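Local coordinates for protein transcription factor MBP1 (Magnaporthe oryzae, PDB 4UX5) that binds DNA through its winged helix-turn-helix domain and probably activates transcription by RNA polymerase II, at residues 50-55 against 103-108; 69-74 against 89-94; 36-41 against 45-50. All blocks are in the same frame, centred on the assembly; numbering follows the deposited sequence.

Contact 1 (50-55 against 103-108); sequences THILKA and NNIFDR. With nucleotides of chain C.
Ile52, Leu53 and Ala55 rest against Asn103 and Ile105 on one side of the short helix 49-55, while Thr50 and Lys54 reach bound DNA on another. Thr50 comes first: its OG1 donates to OP1 of DG10 of chain C at 2.6 Å and also accepts the backbone N-H of Thr89. At Ile52, CG2 meets CG2 of Ile105 at 3.8 Å, branch methyl against branch methyl. Leu53 sends CD2 over the flat face of the Asn103 amide, 4.0 Å from its CG; the amide's own ND2 is bonded to Leu99 O. This partner loop begins with a Schellman motif, in which Asn104, at positive phi, ends helix 93-102 and turns the chain so that Ile105 faces helix 49-55, which with helix 60-71 probably forms the helix-turn-helix pair. Lys54 bends at chi3 (64°), curling its chain until NZ donates to OP1 of DC9 of chain C at 2.7 Å. Ala55 closes the turn, its CB 4.1 Å from CG1 of Ile105, whose CD1 lies 3.8 Å from the Ala55 carbonyl oxygen.

Contact 2 (69-74 against 89-94); sequences REVQKD and TWIPLE. With nucleotides of chain C.
Val71, in the last part of helix 60-71, meets Thr89 and Ile91 of strand 88-91 through a single methyl, CG1. With that methyl anti to the backbone N (chi1 -177°), it reaches CG2 of Ile91 at 3.6 Å, the two side chains crossing at about a right angle. Thr89 shows how one small side chain can serve both an apolar contact and a nucleic acid. Its CB stands 3.8 Å from OP1 of DG10 of chain C. Beyond CB the chain forks. The CG2 branch turns to the protein and touches Val71 CG1 at 4.2 Å, extending the apolar patch begun by Ile91. The OG1 branch, the polar tip, donates to OP1 of DG10 at 2.8 Å, the phosphate oxygen that Thr50 also holds. The same OG1 accepts a hydrogen bond of 3.1 Å from a water, and that water takes the N-H of Gln72 NE2 at 2.6 Å. Gln72 NE2 has another partner as well, a phosphate elsewhere on the bound DNA.

In the fold, the contact joins the helix to the strand that pairs with 77-79 in the small antiparallel sheet, probably the wing of this winged helix-turn-helix domain. A type I turn from Val71 to Asp74 carries the chain from the helix toward that sheet. Methyl packing thus joins helix and strand, while the Thr89 hydroxyl, engaged as both donor and acceptor, couples the phosphate to Gln72 through water; the grip on DNA here is on the backbone and, in these bonds, independent of base identity.

Contact 3 (36-41 against 45-50); sequences EHVMRR and DWINAT. With nucleotides of chain C.
Arg40 and Ile47 face each other in a single antiparallel bridge between strands 36-41 and 47-48, and two backbone bonds flank them: Asn48 N to Met39 O at 3.1 Å and Arg41 N to Trp46 O at 2.8 Å. Nearer the turn, Asp45 N reaches Arg41 O only weakly.

On the side of Val38, the CD1 end of Ile47 packs on Val38 CG1 at 3.7 Å. Arg40 and Asp45 run side by side, and NH1 makes a salt bridge of 3.2 Å to OD1; the bond is weak, and the carboxylate is turned 87° from the guanidinium plane, although OD1 sits at the guanidinium edge. Arg41 lies alongside Trp46, its NH2 3.3 Å from CE3 and the two planes 31° apart.

The second shell fixes both arginines. Ile112 O and Phe115 O hold Arg40 NH2, and Arg41 has Asp44 at NE, Glu77 at NH2 and the Tyr86 hydroxyl at NH1. Asn48, with CG anti to the backbone N (chi1 -163°), acts as N-cap of helix 49-55: OD1 accepts from His51 N and, weakly, from Thr50 N, while ND2 is bonded to Gln87 O.

This short strand pairing joins the sheet of strands 16-22, 25-32 and 36-41 to the start of the first helix of the DNA-binding domain. At this largely buried seam Asp44 and Glu77 would probably offset the charge of Arg41, while Arg40 leans on one weak carboxylate bond and the carbonyls of Ile112 and Phe115, consistent with both arginines staying protonated.

How the contacts relate
From the N terminus, contact 3 (36-41 against 45-50) closes first, around a three-residue turn, and ends at Thr50, where contact 1 begins. Contact 1 (50-55 against 103-108) closes a long loop, inside which contact 2 (69-74 against 89-94) is fully nested; none of the three cross. Contact 3 ties the three-stranded sheet to strand 47-48, which lies beside strand 88-91 in the second sheet through Ile47 N to Ile91 O and Ala49 N to Thr89 O. Contact 2 then adds helix 60-71, and contact 1 the segment after helix 93-102. His51 also links contacts 1 and 3, its ND1 meeting Met39 N.

Contact 1 (50-55 against 103-108)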
# COMPACT_ATOMS: atom_id res chain seq x y z
N THR A 50 9.72 10.02 -0.33
CA THR A 50 10.50 9.04 0.42
C THR A 50 11.96 9.08 -0.02
O THR A 50 12.87 8.93 0.79
CB THR A 50 9.94 7.62 0.26
OG1 THR A 50 8.53 7.63 0.51
CG2 THR A 50 10.61 6.65 1.21
N HIS A 51 12.17 9.28 -1.32
CA HIS A 51 13.52 9.42 -1.86
C HIS A 51 14.20 10.69 -1.34
O HIS A 51 15.40 10.70 -1.09
CB HIS A 51 13.49 9.46 -3.39
CG HIS A 51 13.08 8.17 -4.03
ND1 HIS A 51 12.85 8.05 -5.38
CD2 HIS A 51 12.87 6.94 -3.50
CE1 HIS A 51 12.51 6.80 -5.66
NE2 HIS A 51 12.52 6.11 -4.53
N ILE A 52 13.41 11.75 -1.18
CA ILE A 52 13.93 13.03 -0.70
C ILE A 52 14.39 12.91 0.75
O ILE A 52 15.50 13.31 1.09
CB ILE A 52 12.88 14.15 -0.83
CG1 ILE A 52 12.50 14.36 -2.29
CG2 ILE A 52 13.40 15.44 -0.22
CD1 ILE A 52 11.42 15.40 -2.50
N LEU A 53 13.53 12.37 1.60
CA LEU A 53 13.85 12.20 3.01
C LEU A 53 15.00 11.22 3.22
O LEU A 53 15.73 11.32 4.21
CB LEU A 53 12.61 11.74 3.79
CG LEU A 53 11.48 12.76 3.85
CD1 LEU A 53 10.29 12.20 4.63
CD2 LEU A 53 11.96 14.07 4.47
N LYS A 54 15.17 10.28 2.29
CA LYS A 54 16.31 9.37 2.32
C LYS A 54 17.58 10.07 1.88
O LYS A 54 18.68 9.70 2.28
CB LYS A 54 16.05 8.15 1.43
CG LYS A 54 15.11 7.13 2.03
CD LYS A 54 14.73 6.07 1.01
CE LYS A 54 15.93 5.25 0.57
NZ LYS A 54 15.56 4.17 -0.38
N ALA A 55 17.43 11.08 1.02
CA ALA A 55 18.56 11.89 0.59
C ALA A 55 19.06 12.72 1.77
O ALA A 55 20.26 12.96 1.91
CB ALA A 55 18.17 12.79 -0.57
N ASN A 103 13.62 20.44 5.04
CA ASN A 103 14.53 19.43 5.57
C ASN A 103 15.96 19.62 5.07
O ASN A 103 16.77 18.69 5.12
CB ASN A 103 14.02 18.03 5.21
CG ASN A 103 12.72 17.69 5.91
OD1 ASN A 103 12.72 17.15 7.02
ND2 ASN A 103 11.60 18.00 5.27
N ASN A 104 16.26 20.82 4.59
CA ASN A 104 17.63 21.23 4.29
C ASN A 104 18.35 20.32 3.30
O ASN A 104 19.45 19.84 3.58
CB ASN A 104 18.43 21.31 5.59
CG ASN A 104 19.67 22.19 5.48
OD1 ASN A 104 19.66 23.20 4.77
ND2 ASN A 104 20.74 21.80 6.17
N ILE A 105 17.75 20.09 2.13
CA ILE A 105 18.33 19.15 1.17
C ILE A 105 18.08 19.59 -0.28
O ILE A 105 18.49 18.91 -1.22
CB ILE A 105 17.76 17.72 1.38
CG1 ILE A 105 18.67 16.66 0.75
CG2 ILE A 105 16.33 17.62 0.86
CD1 ILE A 105 20.09 16.68 1.27
N PHE A 106 17.43 20.74 -0.45
CA PHE A 106 17.10 21.23 -1.78
C PHE A 106 18.33 21.45 -2.66
O PHE A 106 18.29 21.20 -3.87
CB PHE A 106 16.31 22.54 -1.68
CG PHE A 106 15.93 23.11 -3.01
CD1 PHE A 106 14.81 22.65 -3.69
CD2 PHE A 106 16.71 24.10 -3.60
CE1 PHE A 106 14.47 23.18 -4.92
CE2 PHE A 106 16.37 24.63 -4.83
CZ PHE A 106 15.25 24.16 -5.49
N ASP A 107 19.41 21.93 -2.06
CA ASP A 107 20.63 22.23 -2.82
C ASP A 107 21.26 20.98 -3.43
O ASP A 107 21.70 21.00 -4.58
CB ASP A 107 21.65 22.94 -1.93
CG ASP A 107 21.23 24.36 -1.59
OD1 ASP A 107 20.48 24.97 -2.38
OD2 ASP A 107 21.66 24.88 -0.53
N ARG A 108 21.30 19.89 -2.67
CA ARG A 108 21.88 18.65 -3.16
C ARG A 108 21.00 18.01 -4.23
O ARG A 108 21.49 17.27 -5.09
CB ARG A 108 22.11 17.66 -2.01
CG ARG A 108 22.86 16.40 -2.42
CD ARG A 108 23.01 15.44 -1.26
NE ARG A 108 23.74 14.24 -1.63
CZ ARG A 108 25.05 14.08 -1.49
NH1 ARG A 108 25.78 15.06 -0.97
NH2 ARG A 108 25.63 12.95 -1.85
P DC C 9 12.41 2.19 0.93
OP1 DC C 9 13.15 2.88 -0.16
OP2 DC C 9 13.03 2.06 2.27
O5' DC C 9 10.97 2.86 1.08
C5' DC C 9 10.15 3.06 -0.07
C4' DC C 9 8.78 2.43 0.11
O4' DC C 9 8.89 1.00 0.09
C3' DC C 9 8.10 2.73 1.43
O3' DC C 9 7.38 3.95 1.33
C2' DC C 9 7.15 1.54 1.62
C1' DC C 9 7.77 0.44 0.74
N1 DC C 9 8.22 -0.77 1.50
C2 DC C 9 7.39 -1.89 1.59
O2 DC C 9 6.28 -1.87 1.04
N3 DC C 9 7.82 -2.98 2.27
C4 DC C 9 9.02 -2.98 2.85
N4 DC C 9 9.39 -4.07 3.51
C5 DC C 9 9.88 -1.85 2.77
C6 DC C 9 9.45 -0.78 2.09
P DG C 10 7.21 4.91 2.61
OP1 DG C 10 6.97 6.28 2.12
OP2 DG C 10 8.34 4.63 3.53
O5' DG C 10 5.85 4.41 3.29
C5' DG C 10 4.64 4.44 2.54
C4' DG C 10 3.65 3.40 3.04
O4' DG C 10 4.32 2.11 3.15
C3' DG C 10 3.05 3.68 4.41
O3' DG C 10 1.69 3.28 4.42
C2' DG C 10 3.89 2.81 5.34
C1' DG C 10 4.13 1.60 4.45
N9 DG C 10 5.31 0.84 4.83
C8 DG C 10 6.58 1.32 5.03
N7 DG C 10 7.44 0.40 5.36
C5 DG C 10 6.70 -0.77 5.38
C6 DG C 10 7.10 -2.09 5.67
O6 DG C 10 8.22 -2.51 5.98
N1 DG C 10 6.03 -2.99 5.58
C2 DG C 10 4.74 -2.64 5.25
N2 DG C 10 3.85 -3.64 5.21
N3 DG C 10 4.36 -1.40 4.97
C4 DG C 10 5.38 -0.52 5.06

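Contact 2 (69-74 against 89-94)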
# COMPACT_ATOMS: atom_id res chain seq x y z
N ARG A 69 2.99 12.43 9.76
CA ARG A 69 2.51 13.58 10.52
C ARG A 69 2.47 14.87 9.72
O ARG A 69 1.86 15.85 10.14
CB ARG A 69 3.38 13.78 11.77
CG ARG A 69 3.12 12.77 12.87
CD ARG A 69 3.94 13.06 14.12
NE ARG A 69 3.29 12.56 15.32
CZ ARG A 69 3.38 11.30 15.76
NH1 ARG A 69 4.10 10.42 15.08
NH2 ARG A 69 2.75 10.94 16.86
N GLU A 70 3.12 14.88 8.56
CA GLU A 70 3.24 16.10 7.77
C GLU A 70 2.87 15.90 6.30
O GLU A 70 1.94 16.53 5.80
CB GLU A 70 4.67 16.64 7.86
CG GLU A 70 5.13 16.93 9.28
CD GLU A 70 6.62 17.18 9.38
OE1 GLU A 70 7.26 17.37 8.33
OE2 GLU A 70 7.15 17.18 10.51
N VAL A 71 3.60 15.02 5.63
CA VAL A 71 3.43 14.81 4.19
C VAL A 71 2.05 14.25 3.83
O VAL A 71 1.43 14.70 2.87
CB VAL A 71 4.52 13.87 3.64
CG1 VAL A 71 4.38 13.71 2.14
CG2 VAL A 71 5.90 14.39 4.00
N GLN A 72 1.57 13.28 4.61
CA GLN A 72 0.29 12.63 4.32
C GLN A 72 -0.90 13.55 4.54
O GLN A 72 -2.01 13.25 4.09
CB GLN A 72 0.12 11.37 5.18
CG GLN A 72 0.87 10.15 4.67
CD GLN A 72 0.67 8.94 5.55
OE1 GLN A 72 -0.13 8.96 6.49
NE2 GLN A 72 1.40 7.87 5.26
N LYS A 73 -0.69 14.67 5.21
CA LYS A 73 -1.78 15.60 5.51
C LYS A 73 -2.06 16.53 4.33
O LYS A 73 -2.90 17.42 4.42
CB LYS A 73 -1.46 16.42 6.76
CG LYS A 73 -1.43 15.60 8.03
CD LYS A 73 -2.75 14.85 8.22
CE LYS A 73 -2.69 13.92 9.42
NZ LYS A 73 -3.97 13.18 9.60
N ASP A 74 -1.37 16.30 3.22
CA ASP A 74 -1.60 17.05 1.99
C ASP A 74 -1.88 16.11 0.83
O ASP A 74 -2.05 14.90 1.03
CB ASP A 74 -0.40 17.95 1.66
CG ASP A 74 -0.20 19.06 2.67
OD1 ASP A 74 -1.21 19.54 3.24
OD2 ASP A 74 0.96 19.47 2.89
N THR A 89 6.19 7.50 -1.02
CA THR A 89 5.08 8.44 -0.97
C THR A 89 5.30 9.56 -1.98
O THR A 89 6.27 10.31 -1.89
CB THR A 89 4.91 9.03 0.43
OG1 THR A 89 4.86 7.97 1.40
CG2 THR A 89 3.64 9.86 0.52
N TRP A 90 4.39 9.68 -2.93
CA TRP A 90 4.53 10.66 -4.01
C TRP A 90 3.68 11.91 -3.78
O TRP A 90 2.52 11.82 -3.36
CB TRP A 90 4.18 10.02 -5.35
CG TRP A 90 5.16 8.97 -5.77
CD1 TRP A 90 5.27 7.70 -5.28
CD2 TRP A 90 6.18 9.10 -6.77
NE1 TRP A 90 6.29 7.03 -5.91
CE2 TRP A 90 6.86 7.87 -6.83
CE3 TRP A 90 6.58 10.13 -7.62
CZ2 TRP A 90 7.92 7.64 -7.71
CZ3 TRP A 90 7.63 9.91 -8.50
CH2 TRP A 90 8.29 8.67 -8.53
N ILE A 91 4.27 13.07 -4.05
CA ILE A 91 3.60 14.35 -3.87
C ILE A 91 3.90 15.28 -5.05
O ILE A 91 4.88 15.07 -5.76
CB ILE A 91 4.05 15.04 -2.56
CG1 ILE A 91 5.57 15.23 -2.53
CG2 ILE A 91 3.58 14.24 -1.35
CD1 ILE A 91 6.07 15.88 -1.26
N PRO A 92 3.04 16.29 -5.28
CA PRO A 92 3.29 17.28 -6.34
C PRO A 92 4.65 17.96 -6.18
O PRO A 92 5.18 18.04 -5.07
CB PRO A 92 2.14 18.28 -6.17
CG PRO A 92 1.54 17.99 -4.83
CD PRO A 92 1.75 16.53 -4.62
N LEU A 93 5.19 18.45 -7.30
CA LEU A 93 6.57 18.95 -7.34
C LEU A 93 6.82 20.13 -6.40
O LEU A 93 7.86 20.20 -5.76
CB LEU A 93 6.93 19.35 -8.77
CG LEU A 93 8.39 19.73 -9.00
CD1 LEU A 93 9.32 18.60 -8.58
CD2 LEU A 93 8.64 20.10 -10.46
N GLU A 94 5.86 21.05 -6.32
CA GLU A 94 6.01 22.22 -5.46
C GLU A 94 6.00 21.82 -3.99
O GLU A 94 6.63 22.47 -3.16
CB GLU A 94 4.90 23.25 -5.74
CG GLU A 94 3.50 22.80 -5.37
CD GLU A 94 2.79 22.06 -6.49
OE1 GLU A 94 3.47 21.64 -7.45
OE2 GLU A 94 1.56 21.90 -6.41
P DG C 10 7.21 4.91 2.61
OP1 DG C 10 6.97 6.28 2.12
OP2 DG C 10 8.34 4.63 3.53
O5' DG C 10 5.85 4.41 3.29
C5' DG C 10 4.64 4.44 2.54
C4' DG C 10 3.65 3.40 3.04
O4' DG C 10 4.32 2.11 3.15
C3' DG C 10 3.05 3.68 4.41
O3' DG C 10 1.69 3.28 4.42
C2' DG C 10 3.89 2.81 5.34
C1' DG C 10 4.13 1.60 4.45
N9 DG C 10 5.31 0.84 4.83
C8 DG C 10 6.58 1.32 5.03
N7 DG C 10 7.44 0.40 5.36
C5 DG C 10 6.70 -0.77 5.38
C6 DG C 10 7.10 -2.09 5.67
O6 DG C 10 8.22 -2.51 5.98
N1 DG C 10 6.03 -2.99 5.58
C2 DG C 10 4.74 -2.64 5.25
N2 DG C 10 3.85 -3.64 5.21
N3 DG C 10 4.36 -1.40 4.97
C4 DG C 10 5.38 -0.52 5.06
O HOH W 1 3.73 7.48 4.21

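Contact 3 (36-41 against 45-50)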
# COMPACT_ATOMS: atom_id res chain seq x y z
N GLU A 36 22.30 6.42 -4.58
CA GLU A 36 21.12 7.18 -4.19
C GLU A 36 20.39 7.71 -5.42
O GLU A 36 20.99 7.87 -6.48
CB GLU A 36 21.49 8.35 -3.26
CG GLU A 36 22.39 7.97 -2.10
CD GLU A 36 22.77 9.18 -1.26
OE1 GLU A 36 21.87 9.77 -0.62
OE2 GLU A 36 23.96 9.54 -1.24
N HIS A 37 19.10 7.98 -5.26
CA HIS A 37 18.29 8.46 -6.37
C HIS A 37 17.03 9.18 -5.90
O HIS A 37 16.53 8.93 -4.80
CB HIS A 37 17.92 7.30 -7.30
CG HIS A 37 17.38 6.10 -6.58
ND1 HIS A 37 18.20 5.15 -6.00
CD2 HIS A 37 16.11 5.70 -6.33
CE1 HIS A 37 17.45 4.22 -5.44
NE2 HIS A 37 16.18 4.53 -5.62
N VAL A 38 16.54 10.08 -6.74
CA VAL A 38 15.25 10.72 -6.52
C VAL A 38 14.48 10.72 -7.83
O VAL A 38 14.98 11.18 -8.86
CB VAL A 38 15.40 12.17 -6.01
CG1 VAL A 38 14.03 12.84 -5.90
CG2 VAL A 38 16.12 12.21 -4.67
N MET A 39 13.26 10.18 -7.81
CA MET A 39 12.48 10.04 -9.03
C MET A 39 11.42 11.13 -9.16
O MET A 39 10.75 11.48 -8.19
CB MET A 39 11.80 8.67 -9.08
CG MET A 39 12.77 7.50 -9.09
SD MET A 39 11.93 5.93 -9.37
CE MET A 39 13.28 4.78 -9.11
N ARG A 40 11.29 11.66 -10.38
CA ARG A 40 10.22 12.59 -10.70
C ARG A 40 9.40 12.02 -11.86
O ARG A 40 9.95 11.65 -12.89
CB ARG A 40 10.79 13.97 -11.08
CG ARG A 40 9.75 15.07 -11.14
CD ARG A 40 9.91 15.95 -12.37
NE ARG A 40 11.02 16.90 -12.24
CZ ARG A 40 11.24 17.91 -13.07
NH1 ARG A 40 10.41 18.12 -14.09
NH2 ARG A 40 12.27 18.72 -12.88
N ARG A 41 8.08 11.94 -11.67
CA ARG A 41 7.21 11.40 -12.72
C ARG A 41 7.13 12.33 -13.92
O ARG A 41 7.13 13.55 -13.76
CB ARG A 41 5.82 11.13 -12.17
CG ARG A 41 5.60 9.72 -11.68
CD ARG A 41 4.14 9.33 -11.82
NE ARG A 41 3.28 10.18 -11.00
CZ ARG A 41 2.85 9.85 -9.79
NH1 ARG A 41 3.20 8.69 -9.25
NH2 ARG A 41 2.06 10.68 -9.11
N ASP A 45 4.81 15.40 -13.01
CA ASP A 45 5.92 15.99 -12.26
C ASP A 45 5.83 15.75 -10.76
O ASP A 45 6.47 16.46 -9.98
CB ASP A 45 6.02 17.49 -12.54
CG ASP A 45 6.74 17.80 -13.83
OD1 ASP A 45 7.46 16.91 -14.34
OD2 ASP A 45 6.61 18.94 -14.32
N TRP A 46 5.05 14.77 -10.34
CA TRP A 46 5.04 14.39 -8.94
C TRP A 46 6.36 13.73 -8.59
O TRP A 46 6.95 13.03 -9.41
CB TRP A 46 3.87 13.46 -8.62
CG TRP A 46 2.56 14.18 -8.44
CD1 TRP A 46 2.16 15.32 -9.07
CD2 TRP A 46 1.50 13.80 -7.57
NE1 TRP A 46 0.90 15.67 -8.64
CE2 TRP A 46 0.47 14.76 -7.72
CE3 TRP A 46 1.31 12.75 -6.67
CZ2 TRP A 46 -0.72 14.69 -7.01
CZ3 TRP A 46 0.12 12.68 -5.97
CH2 TRP A 46 -0.88 13.65 -6.14
N ILE A 47 6.83 13.96 -7.36
CA ILE A 47 8.15 13.51 -6.96
C ILE A 47 8.07 12.60 -5.73
O ILE A 47 7.14 12.72 -4.93
CB ILE A 47 9.08 14.71 -6.69
CG1 ILE A 47 10.55 14.28 -6.64
CG2 ILE A 47 8.67 15.44 -5.41
CD1 ILE A 47 11.53 15.41 -6.85
N ASN A 48 9.03 11.69 -5.60
CA ASN A 48 9.05 10.73 -4.51
C ASN A 48 9.57 11.35 -3.21
O ASN A 48 10.77 11.59 -3.07
CB ASN A 48 9.89 9.51 -4.90
CG ASN A 48 9.63 8.30 -4.01
OD1 ASN A 48 9.52 8.42 -2.80
ND2 ASN A 48 9.53 7.13 -4.63
N ALA A 49 8.67 11.61 -2.27
CA ALA A 49 9.03 12.24 -1.01
C ALA A 49 9.88 11.32 -0.14
O ALA A 49 10.66 11.79 0.69
CB ALA A 49 7.78 12.67 -0.26
N THR A 50 9.72 10.02 -0.33
CA THR A 50 10.50 9.04 0.42
C THR A 50 11.96 9.08 -0.02
O THR A 50 12.87 8.93 0.79
CB THR A 50 9.94 7.62 0.26
OG1 THR A 50 8.53 7.63 0.51
CG2 THR A 50 10.61 6.65 1.21
P DG C 10 7.21 4.91 2.61
OP1 DG C 10 6.97 6.28 2.12
OP2 DG C 10 8.34 4.63 3.53
O5' DG C 10 5.85 4.41 3.29
C5' DG C 10 4.64 4.44 2.54
C4' DG C 10 3.65 3.40 3.04
O4' DG C 10 4.32 2.11 3.15
C3' DG C 10 3.05 3.68 4.41
O3' DG C 10 1.69 3.28 4.42
C2' DG C 10 3.89 2.81 5.34
C1' DG C 10 4.13 1.60 4.45
N9 DG C 10 5.31 0.84 4.83
C8 DG C 10 6.58 1.32 5.03
N7 DG C 10 7.44 0.40 5.36
C5 DG C 10 6.70 -0.77 5.38
C6 DG C 10 7.10 -2.09 5.67
O6 DG C 10 8.22 -2.51 5.98
N1 DG C 10 6.03 -2.99 5.58
C2 DG C 10 4.74 -2.64 5.25
N2 DG C 10 3.85 -3.64 5.21
N3 DG C 10 4.36 -1.40 4.97
C4 DG C 10 5.38 -0.52 5.06
P DC C 9 12.41 2.19 0.93
OP1 DC C 9 13.15 2.88 -0.16
OP2 DC C 9 13.03 2.06 2.27
O5' DC C 9 10.97 2.86 1.08
C5' DC C 9 10.15 3.06 -0.07
C4' DC C 9 8.78 2.43 0.11
O4' DC C 9 8.89 1.00 0.09
C3' DC C 9 8.10 2.73 1.43
O3' DC C 9 7.38 3.95 1.33
C2' DC C 9 7.15 1.54 1.62
C1' DC C 9 7.77 0.44 0.74
N1 DC C 9 8.22 -0.77 1.50
C2 DC C 9 7.39 -1.89 1.59
O2 DC C 9 6.28 -1.87 1.04
N3 DC C 9 7.82 -2.98 2.27
C4 DC C 9 9.02 -2.98 2.85
N4 DC C 9 9.39 -4.07 3.51
C5 DC C 9 9.88 -1.85 2.77
C6 DC C 9 9.45 -0.78 2.09